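Local atomic coordinates of putative lipoprotein GNA1162 (PDB entry 4HRV), a protein that is of uncertain function but is a putative meningococcal lipoprotein of the GNA1162 (DUF799) family, related to the TolB N-terminal domain clan, that may bind lipid. Residues B[48-53]-B[80-85]. The protein carries 3 engineered substitutions. Numbering follows the deposited sequence.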
loop_
_atom_site.group_PDB
_atom_site.type_symbol
_atom_site.label_atom_id
_atom_site.label_comp_id
_atom_site.label_asym_id
_atom_site.label_seq_id
_atom_site.Cartn_x
_atom_site.Cartn_y
_atom_site.Cartn_z
ATOM N N TYR B 48 6.259 6.522 19.461
ATOM C CA TYR B 48 6.624 7.922 19.628
ATOM C C TYR B 48 7.673 8.279 18.584
ATOM O O TYR B 48 8.634 7.542 18.413
ATOM C CB TYR B 48 7.151 8.153 21.034
ATOM C CG TYR B 48 6.260 7.535 22.085
ATOM C CD1 TYR B 48 4.879 7.535 21.932
ATOM C CD2 TYR B 48 6.798 6.928 23.219
ATOM C CE1 TYR B 48 4.053 6.961 22.881
ATOM C CE2 TYR B 48 5.978 6.350 24.178
ATOM C CZ TYR B 48 4.606 6.370 24.000
ATOM O OH TYR B 48 3.779 5.801 24.942
ATOM N N VAL B 49 7.475 9.389 17.879
ATOM C CA VAL B 49 8.396 9.793 16.811
ATOM C C VAL B 49 8.673 11.298 16.832
ATOM O O VAL B 49 7.840 12.073 17.293
ATOM C CB VAL B 49 7.832 9.420 15.426
ATOM C CG1 VAL B 49 8.817 9.795 14.331
ATOM C CG2 VAL B 49 7.506 7.939 15.370
ATOM N N PHE B 50 9.844 11.690 16.331
ATOM C CA PHE B 50 10.254 13.090 16.199
ATOM C C PHE B 50 9.738 13.675 14.877
ATOM O O PHE B 50 9.631 12.958 13.876
ATOM C CB PHE B 50 11.791 13.197 16.206
ATOM C CG PHE B 50 12.477 12.339 17.255
ATOM C CD1 PHE B 50 13.202 12.924 18.283
ATOM C CD2 PHE B 50 12.418 10.949 17.196
ATOM C CE1 PHE B 50 13.841 12.139 19.245
ATOM C CE2 PHE B 50 13.053 10.159 18.157
ATOM C CZ PHE B 50 13.763 10.754 19.180
ATOM N N PRO B 51 9.413 14.979 14.861
ATOM C CA PRO B 51 9.013 15.610 13.599
ATOM C C PRO B 51 10.175 15.601 12.619
ATOM O O PRO B 51 11.332 15.607 13.034
ATOM C CB PRO B 51 8.681 17.048 14.008
ATOM C CG PRO B 51 8.431 16.981 15.482
ATOM C CD PRO B 51 9.352 15.917 15.990
ATOM N N ALA B 52 9.865 15.572 11.330
ATOM C CA ALA B 52 10.891 15.522 10.309
ATOM C C ALA B 52 11.806 16.744 10.373
ATOM O O ALA B 52 13.029 16.635 10.225
ATOM C CB ALA B 52 10.248 15.378 8.926
ATOM N N ALA B 53 11.226 17.912 10.614
ATOM C CA ALA B 53 12.014 19.137 10.638
ATOM C C ALA B 53 13.045 19.133 11.767
ATOM O O ALA B 53 14.128 19.679 11.636
ATOM C CB ALA B 53 11.108 20.352 10.756
ATOM N N GLN B 80 23.067 7.810 20.948
ATOM C CA GLN B 80 23.806 8.795 21.737
ATOM C C GLN B 80 23.277 10.206 21.483
ATOM O O GLN B 80 23.308 11.058 22.371
ATOM C CB GLN B 80 25.313 8.762 21.429
ATOM C CG GLN B 80 26.080 7.555 21.962
ATOM C CD GLN B 80 27.587 7.646 21.688
ATOM O OE1 GLN B 80 28.180 6.751 21.081
ATOM N NE2 GLN B 80 28.207 8.731 22.143
ATOM N N ILE B 81 22.804 10.462 20.268
ATOM C CA ILE B 81 22.320 11.795 19.934
ATOM C C ILE B 81 20.869 12.013 20.328
ATOM O O ILE B 81 20.533 13.003 20.975
ATOM C CB ILE B 81 22.460 12.092 18.437
ATOM C CG1 ILE B 81 23.939 12.174 18.059
ATOM C CG2 ILE B 81 21.695 13.380 18.087
ATOM C CD1 ILE B 81 24.205 12.104 16.556
ATOM N N PHE B 82 20.010 11.071 19.955
ATOM C CA PHE B 82 18.576 11.271 20.073
ATOM C C PHE B 82 17.911 10.570 21.272
ATOM O O PHE B 82 16.798 10.938 21.662
ATOM C CB PHE B 82 17.884 10.775 18.806
ATOM C CG PHE B 82 18.189 11.570 17.568
ATOM C CD1 PHE B 82 17.474 12.723 17.273
ATOM C CD2 PHE B 82 19.134 11.125 16.660
ATOM C CE1 PHE B 82 17.725 13.443 16.103
ATOM C CE2 PHE B 82 19.390 11.838 15.492
ATOM C CZ PHE B 82 18.683 13.001 15.222
ATOM N N GLY B 83 18.550 9.536 21.809
ATOM C CA GLY B 83 17.944 8.764 22.887
ATOM C C GLY B 83 16.840 7.823 22.433
ATOM O O GLY B 83 16.059 7.333 23.252
ATOM N N ASN B 84 16.766 7.582 21.123
ATOM C CA ASN B 84 15.766 6.697 20.531
ATOM C C ASN B 84 15.970 5.198 20.827
ATOM O O ASN B 84 17.093 4.718 20.875
ATOM C CB ASN B 84 15.729 6.911 19.006
ATOM C CG ASN B 84 17.070 6.641 18.344
ATOM O OD1 ASN B 84 17.181 5.760 17.500
ATOM N ND2 ASN B 84 18.095 7.396 18.728
ATOM N N ASP B 85 14.875 4.459 20.988
ATOM C CA ASP B 85 14.960 3.007 21.148
ATOM C C ASP B 85 15.285 2.294 19.831
ATOM O O ASP B 85 15.997 1.295 19.815
ATOM C CB ASP B 85 13.648 2.437 21.689
ATOM C CG ASP B 85 13.267 3.007 23.045
ATOM O OD1 ASP B 85 14.144 3.133 23.921
ATOM O OD2 ASP B 85 12.070 3.315 23.231
#
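F50 and F82 meet in a T-shaped (edge-to-face) aromatic contact that joins the link between the short strand 48-49, outermost in the sheet within this chain, and helix 52-61 to the C-terminal end of helix 75-82, beside the mixed five-stranded sheet of this alpha/beta lipoprotein domain, a member of the TolB N-terminal clan. The ring centroids lie 5.7 Å apart and the planes make 73°, with the edge of F82 directed at the face of F50; the nearest ring atoms are F82 CD1 and F50 CE1, 4.2 Å apart. Both side chains hold CG anti to the carbonyl carbon, beside the backbone N (chi1 -44° in F50, -67° in F82), and their CB atoms point across the interface, which brings the rings together although the CA atoms are 9.4 Å apart. The area buried is small, 121 Å² over both sides, and no hydrogen bond crosses, so the contact is one of van der Waals and aromatic packing.

N84 adds a flank: its CB comes to 4.3 Å from CE2 of F50, while its amide looks to other partners, OD1 bonding to S117 OG and ND2 weakly to L78 O. That anchoring ties the residue to the loop after strand 104-116 and to helix 75-82, which contains L78. F82 also meets the ring of F59 and touches L17, so it reaches both helix 52-61 and strand 15-23; F50 rests on V55. At the outer rim of the F50 ring, CZ lies 4.1 Å from F82 CB, and F82 O sits at the ring edge, near its plane, 3.9 Å from CZ.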